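Local coordinates for protein hypothetical glycoside hydrolase (Bacteroides vulgatus, PDB 3S30) that is of unproven function but is probably a glycoside hydrolase or carbohydrate-binding protein of galactose-binding-like fold, carrying a bound sodium ion, at residues A[104-109]-A[340-345]; A[137-142]-A[195-200]; A[153-158]-A[188-193]. All coordinates share one frame; numbering follows the deposited sequence.

Interactions 1 and 3 are buried contacts within the beta-sandwich, whereas interaction 2 lies nearer the surface. Interaction 1 joins segment 104-109 to strand 339-349 through backbone bonds and a sodium site; interaction 3 brings strand 155-158 against strand 185-191 with one hydroxyl-to-carbonyl bond; interaction 2 sets helix 138-142 on the loop after strand 193-195 by apolar contacts, without a hydrogen bond across. Both other contacts touch interaction 3. Ile157 and Leu190 pack on residues of 104-109, and the start of helix 138-142 is bonded to interaction 3 through Gly137 N to Asn189 OD1 and Asn138 ND2 to Thr155 O. Interactions 1 and 2 stay about 8 Å apart at their nearest atoms.

Interaction 1 (A[104-109]-A[340-345]). With NA (sodium ion), chain C.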
ATOM      1  N   PHE A 104      -2.138 -10.685   8.516  1.00 53.00           N
ATOM      2  CA  PHE A 104      -1.221  -9.563   8.732  1.00 52.77           C
ATOM      3  C   PHE A 104      -1.643  -8.794   9.983  1.00 52.85           C
ATOM      4  O   PHE A 104      -2.790  -8.325  10.094  1.00 51.45           O
ATOM      5  CB  PHE A 104      -1.141  -8.649   7.486  1.00 53.70           C
ATOM      6  CG  PHE A 104      -0.982  -9.413   6.183  1.00 56.85           C
ATOM      7  CD1 PHE A 104       0.191 -10.112   5.909  1.00 55.15           C
ATOM      8  CD2 PHE A 104      -2.019  -9.471   5.258  1.00 59.19           C
ATOM      9  CE1 PHE A 104       0.334 -10.846   4.724  1.00 56.31           C
ATOM     10  CE2 PHE A 104      -1.880 -10.198   4.061  1.00 59.58           C
ATOM     11  CZ  PHE A 104      -0.701 -10.888   3.800  1.00 53.71           C
ATOM     12  N   ASN A 105      -0.700  -8.684  10.922  1.00 52.06           N
ATOM     13  CA  ASN A 105      -0.960  -8.148  12.251  1.00 51.90           C
ATOM     14  C   ASN A 105      -0.376  -6.765  12.497  1.00 52.22           C
ATOM     15  O   ASN A 105      -0.814  -6.073  13.410  1.00 54.01           O
ATOM     16  CB  ASN A 105      -0.425  -9.109  13.311  1.00 53.04           C
ATOM     17  CG  ASN A 105      -1.102 -10.462  13.267  1.00 53.82           C
ATOM     18  OD1 ASN A 105      -2.265 -10.597  13.656  1.00 55.63           O
ATOM     19  ND2 ASN A 105      -0.383 -11.473  12.775  1.00 52.55           N
ATOM     20  N   PHE A 106       0.612  -6.362  11.704  1.00 52.49           N
ATOM     21  CA  PHE A 106       1.249  -5.051  11.852  1.00 51.88           C
ATOM     22  C   PHE A 106       1.915  -4.845  13.224  1.00 52.41           C
ATOM     23  O   PHE A 106       1.924  -3.726  13.752  1.00 52.46           O
ATOM     24  CB  PHE A 106       0.227  -3.941  11.563  1.00 52.35           C
ATOM     25  CG  PHE A 106      -0.604  -4.195  10.332  1.00 53.22           C
ATOM     26  CD1 PHE A 106      -0.053  -4.039   9.063  1.00 55.51           C
ATOM     27  CD2 PHE A 106      -1.922  -4.619  10.437  1.00 58.62           C
ATOM     28  CE1 PHE A 106      -0.800  -4.295   7.920  1.00 54.04           C
ATOM     29  CE2 PHE A 106      -2.685  -4.869   9.292  1.00 60.09           C
ATOM     30  CZ  PHE A 106      -2.117  -4.695   8.030  1.00 58.50           C
ATOM     31  N   GLU A 107       2.471  -5.919  13.792  1.00 53.00           N
ATOM     32  CA  GLU A 107       3.100  -5.870  15.132  1.00 56.32           C
ATOM     33  C   GLU A 107       4.560  -5.484  15.085  1.00 56.12           C
ATOM     34  O   GLU A 107       5.089  -4.938  16.049  1.00 57.70           O
ATOM     35  CB  GLU A 107       3.034  -7.236  15.859  1.00 56.95           C
ATOM     36  CG  GLU A 107       1.635  -7.761  16.153  1.00 62.74           C
ATOM     37  CD  GLU A 107       0.791  -6.839  17.041  1.00 68.23           C
ATOM     38  OE1 GLU A 107       1.341  -5.967  17.752  1.00 63.92           O
ATOM     39  OE2 GLU A 107      -0.445  -7.011  17.031  1.00 68.78           O
ATOM     40  N   ASN A 108       5.206  -5.819  13.974  1.00 56.43           N
ATOM     41  CA  ASN A 108       6.647  -5.892  13.887  1.00 56.19           C
ATOM     42  C   ASN A 108       7.193  -4.814  12.970  1.00 55.41           C
ATOM     43  O   ASN A 108       6.671  -4.594  11.873  1.00 53.67           O
ATOM     44  CB  ASN A 108       7.065  -7.257  13.324  1.00 57.10           C
ATOM     45  CG  ASN A 108       6.531  -8.443  14.142  1.00 62.24           C
ATOM     46  OD1 ASN A 108       5.744  -9.259  13.641  1.00 60.13           O
ATOM     47  ND2 ASN A 108       6.984  -8.559  15.384  1.00 54.20           N
ATOM     48  N   VAL A 109       8.255  -4.155  13.423  1.00 55.67           N
ATOM     49  CA  VAL A 109       8.990  -3.210  12.600  1.00 55.56           C
ATOM     50  C   VAL A 109      10.475  -3.364  12.852  1.00 57.48           C
ATOM     51  O   VAL A 109      10.890  -3.819  13.923  1.00 59.08           O
ATOM     52  CB  VAL A 109       8.586  -1.732  12.870  1.00 54.60           C
ATOM     53  CG1 VAL A 109       7.147  -1.471  12.398  1.00 54.79           C
ATOM     54  CG2 VAL A 109       8.765  -1.370  14.336  1.00 53.57           C
ATOM     55  N   LEU A 340      -5.219   6.778   8.052  1.00 50.38           N
ATOM     56  CA  LEU A 340      -5.872   5.481   7.885  1.00 49.91           C
ATOM     57  C   LEU A 340      -5.183   4.516   8.830  1.00 50.53           C
ATOM     58  O   LEU A 340      -3.968   4.317   8.737  1.00 48.80           O
ATOM     59  CB  LEU A 340      -5.754   4.973   6.448  1.00 48.64           C
ATOM     60  CG  LEU A 340      -6.431   3.640   6.098  1.00 46.94           C
ATOM     61  CD1 LEU A 340      -7.961   3.700   6.211  1.00 40.22           C
ATOM     62  CD2 LEU A 340      -6.029   3.220   4.683  1.00 48.95           C
ATOM     63  N   LEU A 341      -5.957   3.951   9.755  1.00 50.28           N
ATOM     64  CA  LEU A 341      -5.462   2.897  10.619  1.00 50.68           C
ATOM     65  C   LEU A 341      -6.006   1.582  10.085  1.00 49.80           C
ATOM     66  O   LEU A 341      -7.151   1.495   9.702  1.00 49.42           O
ATOM     67  CB  LEU A 341      -5.867   3.133  12.091  1.00 50.54           C
ATOM     68  CG  LEU A 341      -5.411   4.462  12.736  1.00 50.74           C
ATOM     69  CD1 LEU A 341      -5.823   4.566  14.195  1.00 45.97           C
ATOM     70  CD2 LEU A 341      -3.904   4.683  12.616  1.00 50.02           C
ATOM     71  N   ILE A 342      -5.160   0.563  10.027  1.00 52.34           N
ATOM     72  CA  ILE A 342      -5.580  -0.760   9.577  1.00 51.74           C
ATOM     73  C   ILE A 342      -5.093  -1.794  10.562  1.00 50.92           C
ATOM     74  O   ILE A 342      -3.993  -1.691  11.076  1.00 50.36           O
ATOM     75  CB  ILE A 342      -5.013  -1.112   8.179  1.00 51.62           C
ATOM     76  CG1 ILE A 342      -5.371  -0.026   7.152  1.00 53.20           C
ATOM     77  CG2 ILE A 342      -5.567  -2.474   7.707  1.00 51.56           C
ATOM     78  CD1 ILE A 342      -6.905   0.086   6.876  1.00 48.07           C
ATOM     79  N   ASP A 343      -5.914  -2.802  10.814  1.00 52.53           N
ATOM     80  CA  ASP A 343      -5.523  -3.895  11.687  1.00 52.82           C
ATOM     81  C   ASP A 343      -6.145  -5.214  11.233  1.00 54.80           C
ATOM     82  O   ASP A 343      -7.142  -5.223  10.497  1.00 55.43           O
ATOM     83  CB  ASP A 343      -5.980  -3.587  13.108  1.00 53.97           C
ATOM     84  CG  ASP A 343      -5.079  -4.195  14.155  1.00 54.17           C
ATOM     85  OD1 ASP A 343      -4.173  -4.990  13.811  1.00 48.72           O
ATOM     86  OD2 ASP A 343      -5.265  -3.855  15.332  1.00 53.28           O
ATOM     87  N   ASP A 344      -5.554  -6.314  11.701  1.00 55.84           N
ATOM     88  CA  ASP A 344      -6.055  -7.668  11.467  1.00 57.99           C
ATOM     89  C   ASP A 344      -6.519  -7.883  10.024  1.00 57.31           C
ATOM     90  O   ASP A 344      -7.680  -8.200   9.759  1.00 57.94           O
ATOM     91  CB  ASP A 344      -7.163  -8.006  12.465  1.00 59.19           C
ATOM     92  CG  ASP A 344      -6.671  -7.997  13.894  1.00 61.87           C
ATOM     93  OD1 ASP A 344      -5.581  -8.550  14.145  1.00 65.79           O
ATOM     94  OD2 ASP A 344      -7.373  -7.451  14.773  1.00 69.36           O
ATOM     95  N   LEU A 345      -5.580  -7.697   9.109  1.00 56.38           N
ATOM     96  CA  LEU A 345      -5.802  -7.881   7.683  1.00 57.74           C
ATOM     97  C   LEU A 345      -5.531  -9.336   7.311  1.00 59.48           C
ATOM     98  O   LEU A 345      -4.539  -9.924   7.745  1.00 60.52           O
ATOM     99  CB  LEU A 345      -4.860  -6.960   6.906  1.00 56.86           C
ATOM    100  CG  LEU A 345      -4.944  -6.961   5.387  1.00 57.54           C
ATOM    101  CD1 LEU A 345      -6.259  -6.324   4.911  1.00 54.01           C
ATOM    102  CD2 LEU A 345      -3.732  -6.230   4.844  1.00 48.63           C
TER
HETATM  103 NA    NA C 383      -2.342  -5.899  15.169  1.00 47.66          NA
HETATM  104  O   HOH W   1      -5.128 -10.908  12.889  1.00 60.11           O
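Phe104 and Leu345 form an antiparallel hydrogen-bonded pair that carries the backbone part of this contact. Phe104 N donates to Leu345 O over 2.6 Å, and Leu345 N returns a bond to Phe104 O over 3.0 Å.

Beyond this pair both chains bend around a sodium ion. Asn105 gives its backbone O at 2.3 Å from the ion, and Asp343 adds OD1 at 2.5 Å from it. A bend at chi2 (-60°) brings Glu107 OE2 to the sodium, at a longer 2.9 Å; Asn165 O is the fourth protein ligand. Asp343 OD1 also receives Asp344 N at 2.8 Å, met on the anti side and 35° out of the carboxylate plane, while Asp343 OD2 accepts Arg162 N. Together with the metal bond, these two bonds probably fix the rotation of the carboxylate.

A water donates to both Asn105 OD1 and Asp344 OD1, lying 2.7 Å from the latter. The amide and carboxylate it joins have planes 80° apart. Their other ends are held separately: Asn105 ND2 by Glu124, and Asp344 OD2 by Thr163 and a salt bridge to Arg162.

The apolar part is built on two aromatic rings. Phe106 puts its CZ 3.7 Å from Leu345 CB, which sits at the ring edge, and its CE2 also approaches Ile342 CG2. Phe104 rests CD2 against Leu345 CD2, and Trp134 packs against Phe104, Phe106 and Leu345. Polar and apolar sides are thus separated, with the cation held between the 105-107 turn and strand 339-349, a placement reminiscent of the structural metal sites found in many galactose-binding-like beta-sandwiches.

Interaction 2 (A[137-142]-A[195-200]); sequences GNQGFA and FDIGSA
Gly137 N, at the N-cap position of helix 138-142, donates to Asn189 OD1 over 2.9 Å and so fixes the glycine that meets Phe195 across the contact. Gly137 CA stands over one face of the Phe195 ring in a CH-pi contact, 3.9 Å from the centroid and 23° off the ring normal. With CG anti to the backbone N (chi1 -168°), the ring extends from its chain toward the helix, and its CE2 comes within 3.5 Å of Gly140 N. Gly140 has no side chain to hold the ring off, and its CA also meets Ala200 CB at 4.0 Å.

Beside the ring, Gln139 and Ile197 cross at about a right angle. The extended glutamine chain passes over the isoleucine, its OE1 3.6 Å from Ile197 CB. Ile197 CD1 meanwhile reaches in to 3.5 Å from Gln139 O, and it lies in plane at the edge of the Phe195 ring. Tyr114 touches both Gln139 and Ile197.

No hydrogen bond links the two segments, so this contact probably depends on shape and dispersion, while the helix start is oriented by its polar bonds to neighbouring strands, including Asn138 ND2 to Thr155 O.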
ATOM      1  N   GLY A 137       6.337   4.111   0.690  1.00 48.73           N
ATOM      2  CA  GLY A 137       7.113   5.195   0.120  1.00 50.28           C
ATOM      3  C   GLY A 137       8.016   5.901   1.116  1.00 49.78           C
ATOM      4  O   GLY A 137       8.392   7.037   0.880  1.00 48.82           O
ATOM      5  N   ASN A 138       8.353   5.238   2.226  1.00 50.06           N
ATOM      6  CA  ASN A 138       9.090   5.884   3.323  1.00 50.14           C
ATOM      7  C   ASN A 138      10.476   6.333   2.892  1.00 51.34           C
ATOM      8  O   ASN A 138      10.923   7.389   3.313  1.00 51.31           O
ATOM      9  CB  ASN A 138       9.217   4.972   4.551  1.00 50.41           C
ATOM     10  CG  ASN A 138       8.042   5.102   5.526  1.00 52.99           C
ATOM     11  OD1 ASN A 138       7.201   5.983   5.393  1.00 50.65           O
ATOM     12  ND2 ASN A 138       8.007   4.223   6.529  1.00 50.12           N
ATOM     13  N   GLN A 139      11.149   5.540   2.057  1.00 52.06           N
ATOM     14  CA  GLN A 139      12.478   5.911   1.559  1.00 53.21           C
ATOM     15  C   GLN A 139      12.388   7.164   0.673  1.00 53.99           C
ATOM     16  O   GLN A 139      13.303   7.995   0.668  1.00 55.59           O
ATOM     17  CB  GLN A 139      13.142   4.764   0.794  1.00 52.93           C
ATOM     18  CG  GLN A 139      14.657   4.965   0.617  1.00 57.13           C
ATOM     19  CD  GLN A 139      15.336   3.905  -0.244  1.00 58.56           C
ATOM     20  OE1 GLN A 139      14.684   3.040  -0.837  1.00 54.63           O
ATOM     21  NE2 GLN A 139      16.661   3.979  -0.323  1.00 60.01           N
ATOM     22  N   GLY A 140      11.292   7.292  -0.070  1.00 51.40           N
ATOM     23  CA  GLY A 140      11.054   8.481  -0.874  1.00 51.82           C
ATOM     24  C   GLY A 140      10.905   9.722  -0.004  1.00 51.97           C
ATOM     25  O   GLY A 140      11.389  10.803  -0.354  1.00 51.34           O
ATOM     26  N   PHE A 141      10.245   9.552   1.136  1.00 50.95           N
ATOM     27  CA  PHE A 141      10.022  10.646   2.072  1.00 53.75           C
ATOM     28  C   PHE A 141      11.348  11.068   2.728  1.00 56.32           C
ATOM     29  O   PHE A 141      11.581  12.257   2.987  1.00 58.47           O
ATOM     30  CB  PHE A 141       8.979  10.250   3.132  1.00 51.22           C
ATOM     31  CG  PHE A 141       8.514  11.403   3.980  1.00 48.05           C
ATOM     32  CD1 PHE A 141       7.594  12.307   3.492  1.00 46.88           C
ATOM     33  CD2 PHE A 141       8.994  11.577   5.260  1.00 50.48           C
ATOM     34  CE1 PHE A 141       7.163  13.365   4.276  1.00 54.44           C
ATOM     35  CE2 PHE A 141       8.571  12.635   6.042  1.00 55.19           C
ATOM     36  CZ  PHE A 141       7.654  13.529   5.551  1.00 51.41           C
ATOM     37  N   ALA A 142      12.214  10.085   2.960  1.00 56.30           N
ATOM     38  CA  ALA A 142      13.567  10.318   3.465  1.00 58.12           C
ATOM     39  C   ALA A 142      14.419  11.289   2.608  1.00 59.16           C
ATOM     40  O   ALA A 142      15.325  11.949   3.133  1.00 60.12           O
ATOM     41  CB  ALA A 142      14.286   8.976   3.634  1.00 57.42           C
ATOM     42  N   PHE A 195       9.878  -0.597  -3.446  1.00 57.66           N
ATOM     43  CA  PHE A 195       9.969   0.824  -3.746  1.00 58.49           C
ATOM     44  C   PHE A 195      11.305   1.162  -4.397  1.00 60.72           C
ATOM     45  O   PHE A 195      12.358   1.074  -3.764  1.00 63.57           O
ATOM     46  CB  PHE A 195       9.787   1.675  -2.479  1.00 57.32           C
ATOM     47  CG  PHE A 195       9.595   3.162  -2.759  1.00 55.60           C
ATOM     48  CD1 PHE A 195       8.341   3.667  -3.131  1.00 53.01           C
ATOM     49  CD2 PHE A 195      10.662   4.054  -2.647  1.00 56.51           C
ATOM     50  CE1 PHE A 195       8.159   5.039  -3.386  1.00 50.60           C
ATOM     51  CE2 PHE A 195      10.487   5.437  -2.897  1.00 53.92           C
ATOM     52  CZ  PHE A 195       9.238   5.920  -3.272  1.00 49.97           C
ATOM     53  N   ASP A 196      11.247   1.572  -5.658  1.00 60.78           N
ATOM     54  CA  ASP A 196      12.430   1.957  -6.410  1.00 62.89           C
ATOM     55  C   ASP A 196      12.775   3.442  -6.165  1.00 63.91           C
ATOM     56  O   ASP A 196      12.135   4.345  -6.726  1.00 64.31           O
ATOM     57  CB  ASP A 196      12.177   1.675  -7.893  1.00 64.56           C
ATOM     58  CG  ASP A 196      13.406   1.863  -8.747  1.00 71.05           C
ATOM     59  OD1 ASP A 196      14.520   2.011  -8.188  1.00 78.59           O
ATOM     60  OD2 ASP A 196      13.254   1.856  -9.990  1.00 73.21           O
ATOM     61  N   ILE A 197      13.784   3.685  -5.324  1.00 63.43           N
ATOM     62  CA  ILE A 197      14.187   5.047  -4.952  1.00 62.75           C
ATOM     63  C   ILE A 197      14.755   5.850  -6.136  1.00 64.62           C
ATOM     64  O   ILE A 197      14.697   7.074  -6.138  1.00 64.41           O
ATOM     65  CB  ILE A 197      15.221   5.048  -3.767  1.00 63.63           C
ATOM     66  CG1 ILE A 197      15.356   6.454  -3.148  1.00 61.95           C
ATOM     67  CG2 ILE A 197      16.600   4.503  -4.218  1.00 57.79           C
ATOM     68  CD1 ILE A 197      14.062   7.012  -2.557  1.00 51.67           C
ATOM     69  N   GLY A 198      15.301   5.164  -7.137  1.00 65.69           N
ATOM     70  CA  GLY A 198      15.687   5.827  -8.387  1.00 67.27           C
ATOM     71  C   GLY A 198      14.543   6.527  -9.119  1.00 66.59           C
ATOM     72  O   GLY A 198      14.789   7.414  -9.922  1.00 68.35           O
ATOM     73  N   SER A 199      13.299   6.129  -8.839  1.00 63.94           N
ATOM     74  CA  SER A 199      12.107   6.741  -9.441  1.00 63.79           C
ATOM     75  C   SER A 199      11.265   7.649  -8.515  1.00 60.19           C
ATOM     76  O   SER A 199      10.351   8.311  -8.989  1.00 59.36           O
ATOM     77  CB  SER A 199      11.206   5.644 -10.011  1.00 62.98           C
ATOM     78  OG  SER A 199      11.878   4.952 -11.051  1.00 71.71           O
ATOM     79  N   ALA A 200      11.579   7.709  -7.224  1.00 57.73           N
ATOM     80  CA  ALA A 200      10.732   8.431  -6.269  1.00 57.89           C
ATOM     81  C   ALA A 200      10.455   9.904  -6.627  1.00 60.10           C
ATOM     82  O   ALA A 200       9.376  10.421  -6.327  1.00 58.10           O
ATOM     83  CB  ALA A 200      11.302   8.330  -4.868  1.00 56.22           C
TER

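Interaction 3 (A[153-158]-A[188-193]); sequences FPTSIS and GNLFIG
Thr155 and Asn189 make the tight centre of this contact. Thr155 OG1 donates to Asn189 O over a short 2.5 Å, in the carbonyl plane and on a lone pair, with a C=O...donor angle of 137°. At chi1 -57° the hydroxyl lies beside the threonine's own backbone N and the methyl is anti to it, which turns both branches onto the opposite chain. CG2 therefore also presses on the same carbonyl, 3.2 Å from Asn189 O, and then meets Leu190 CD1 at 3.8 Å; the threonine and leucine side chains cross at about a right angle. One step back, the chains run closest, Pro154 CA being 4.3 Å from Gly188 CA. There Pro154 O approaches Gly188 CA to 3.4 Å, and the proline CB lies alongside the same glycine.

Elsewhere the contact is looser. The CB of Asn189 points away from the opposing segment, although its OD1 turns back to 3.7 Å from Thr155 OG1; that oxygen of Asn189 accepts Gly137 N at the start of helix 138-142. Asn189 is partly exposed, unlike the buried threonine and leucine. Past Thr155 and Leu190 the segments diverge: Ile157 packs on Leu122 of strand 117-124, whereas Phe191 forms a T-shaped (edge-to-face) pair with Phe210.

Both strands pair antiparallel with strand 166-173, and Leu167 and Leu169 of that strand support Leu190 and Thr155 respectively. Strand 185-191 pairs in addition with strand 317-324. The threonine hydroxyl thus joins two strands that are not paired with each other but both pair with 166-173, consistent with the antiparallel beta-sandwich of galactose-binding-like domains.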
ATOM      1  N   PHE A 153       7.212   9.641   9.753  1.00 50.68           N
ATOM      2  CA  PHE A 153       7.015   9.144   8.373  1.00 51.33           C
ATOM      3  C   PHE A 153       5.555   8.912   7.984  1.00 49.94           C
ATOM      4  O   PHE A 153       4.682   8.814   8.850  1.00 52.39           O
ATOM      5  CB  PHE A 153       7.867   7.895   8.099  1.00 51.04           C
ATOM      6  CG  PHE A 153       9.293   8.227   7.765  1.00 52.46           C
ATOM      7  CD1 PHE A 153      10.163   8.649   8.765  1.00 47.76           C
ATOM      8  CD2 PHE A 153       9.747   8.188   6.450  1.00 47.46           C
ATOM      9  CE1 PHE A 153      11.459   8.995   8.462  1.00 52.02           C
ATOM     10  CE2 PHE A 153      11.040   8.529   6.146  1.00 46.91           C
ATOM     11  CZ  PHE A 153      11.902   8.930   7.152  1.00 52.05           C
ATOM     12  N   PRO A 154       5.279   8.865   6.672  1.00 49.61           N
ATOM     13  CA  PRO A 154       3.897   8.608   6.255  1.00 48.87           C
ATOM     14  C   PRO A 154       3.397   7.225   6.669  1.00 48.54           C
ATOM     15  O   PRO A 154       2.191   7.034   6.934  1.00 49.06           O
ATOM     16  CB  PRO A 154       3.944   8.752   4.723  1.00 50.55           C
ATOM     17  CG  PRO A 154       5.228   9.492   4.408  1.00 48.25           C
ATOM     18  CD  PRO A 154       6.165   9.212   5.538  1.00 49.56           C
ATOM     19  N   THR A 155       4.329   6.284   6.763  1.00 47.96           N
ATOM     20  CA  THR A 155       4.028   4.907   7.106  1.00 47.77           C
ATOM     21  C   THR A 155       4.769   4.465   8.365  1.00 48.98           C
ATOM     22  O   THR A 155       6.001   4.498   8.426  1.00 49.86           O
ATOM     23  CB  THR A 155       4.385   3.998   5.935  1.00 47.03           C
ATOM     24  OG1 THR A 155       3.660   4.439   4.784  1.00 49.39           O
ATOM     25  CG2 THR A 155       4.033   2.552   6.233  1.00 45.67           C
ATOM     26  N   SER A 156       3.989   4.044   9.355  1.00 49.80           N
ATOM     27  CA  SER A 156       4.481   3.630  10.662  1.00 50.69           C
ATOM     28  C   SER A 156       3.468   2.672  11.277  1.00 50.89           C
ATOM     29  O   SER A 156       2.575   2.169  10.571  1.00 49.93           O
ATOM     30  CB  SER A 156       4.671   4.847  11.573  1.00 51.43           C
ATOM     31  OG  SER A 156       5.376   4.505  12.760  1.00 53.17           O
ATOM     32  N   ILE A 157       3.630   2.401  12.572  1.00 51.27           N
ATOM     33  CA  ILE A 157       2.649   1.635  13.347  1.00 52.05           C
ATOM     34  C   ILE A 157       2.231   2.415  14.589  1.00 53.60           C
ATOM     35  O   ILE A 157       2.950   3.291  15.065  1.00 54.00           O
ATOM     36  CB  ILE A 157       3.172   0.226  13.807  1.00 52.07           C
ATOM     37  CG1 ILE A 157       4.380   0.345  14.759  1.00 52.62           C
ATOM     38  CG2 ILE A 157       3.514  -0.640  12.615  1.00 46.04           C
ATOM     39  CD1 ILE A 157       4.764  -0.956  15.426  1.00 43.19           C
ATOM     40  N   SER A 158       1.065   2.067  15.111  1.00 55.55           N
ATOM     41  CA  SER A 158       0.532   2.664  16.330  1.00 56.20           C
ATOM     42  C   SER A 158       0.315   1.561  17.345  1.00 56.74           C
ATOM     43  O   SER A 158      -0.061   0.462  16.963  1.00 57.09           O
ATOM     44  CB  SER A 158      -0.805   3.361  16.027  1.00 56.13           C
ATOM     45  OG  SER A 158      -1.614   3.450  17.189  1.00 56.64           O
ATOM     46  N   GLY A 188       0.397   8.245   2.964  1.00 52.12           N
ATOM     47  CA  GLY A 188       0.608   7.161   3.912  1.00 49.59           C
ATOM     48  C   GLY A 188       0.180   5.894   3.205  1.00 49.26           C
ATOM     49  O   GLY A 188      -1.003   5.716   2.932  1.00 47.40           O
ATOM     50  N   ASN A 189       1.151   5.037   2.868  1.00 49.00           N
ATOM     51  CA  ASN A 189       0.857   3.821   2.141  1.00 47.76           C
ATOM     52  C   ASN A 189       1.605   2.590   2.632  1.00 48.43           C
ATOM     53  O   ASN A 189       2.564   2.671   3.395  1.00 48.74           O
ATOM     54  CB  ASN A 189       1.059   4.023   0.633  1.00 48.68           C
ATOM     55  CG  ASN A 189       2.485   4.503   0.261  1.00 54.61           C
ATOM     56  OD1 ASN A 189       3.430   4.440   1.059  1.00 53.10           O
ATOM     57  ND2 ASN A 189       2.625   4.989  -0.969  1.00 49.77           N
ATOM     58  N   LEU A 190       1.129   1.435   2.191  1.00 47.62           N
ATOM     59  CA  LEU A 190       1.796   0.183   2.465  1.00 46.56           C
ATOM     60  C   LEU A 190       1.427  -0.722   1.318  1.00 47.34           C
ATOM     61  O   LEU A 190       0.287  -0.726   0.880  1.00 49.85           O
ATOM     62  CB  LEU A 190       1.319  -0.415   3.782  1.00 45.92           C
ATOM     63  CG  LEU A 190       2.179  -1.552   4.353  1.00 48.01           C
ATOM     64  CD1 LEU A 190       3.416  -0.985   5.069  1.00 39.96           C
ATOM     65  CD2 LEU A 190       1.356  -2.468   5.283  1.00 39.32           C
ATOM     66  N   PHE A 191       2.379  -1.482   0.817  1.00 47.65           N
ATOM     67  CA  PHE A 191       2.057  -2.443  -0.204  1.00 48.95           C
ATOM     68  C   PHE A 191       3.026  -3.629  -0.252  1.00 49.97           C
ATOM     69  O   PHE A 191       4.144  -3.576   0.292  1.00 48.47           O
ATOM     70  CB  PHE A 191       1.979  -1.748  -1.564  1.00 49.72           C
ATOM     71  CG  PHE A 191       3.215  -0.979  -1.930  1.00 49.98           C
ATOM     72  CD1 PHE A 191       4.262  -1.600  -2.597  1.00 52.53           C
ATOM     73  CD2 PHE A 191       3.329   0.361  -1.616  1.00 50.38           C
ATOM     74  CE1 PHE A 191       5.405  -0.891  -2.944  1.00 53.99           C
ATOM     75  CE2 PHE A 191       4.469   1.081  -1.961  1.00 54.78           C
ATOM     76  CZ  PHE A 191       5.515   0.451  -2.621  1.00 53.47           C
ATOM     77  N   ILE A 192       2.563  -4.698  -0.896  1.00 49.67           N
ATOM     78  CA  ILE A 192       3.400  -5.845  -1.187  1.00 51.47           C
ATOM     79  C   ILE A 192       4.130  -5.614  -2.527  1.00 52.16           C
ATOM     80  O   ILE A 192       3.497  -5.382  -3.559  1.00 52.54           O
ATOM     81  CB  ILE A 192       2.579  -7.152  -1.217  1.00 51.46           C
ATOM     82  CG1 ILE A 192       1.914  -7.385   0.141  1.00 53.83           C
ATOM     83  CG2 ILE A 192       3.467  -8.351  -1.573  1.00 46.97           C
ATOM     84  CD1 ILE A 192       1.033  -8.623   0.200  1.00 52.53           C
ATOM     85  N   GLY A 193       5.457  -5.693  -2.493  1.00 52.07           N
ATOM     86  CA  GLY A 193       6.296  -5.483  -3.667  1.00 53.32           C
ATOM     87  C   GLY A 193       7.569  -4.765  -3.265  1.00 55.30           C
ATOM     88  O   GLY A 193       8.262  -5.202  -2.340  1.00 55.48           O
TER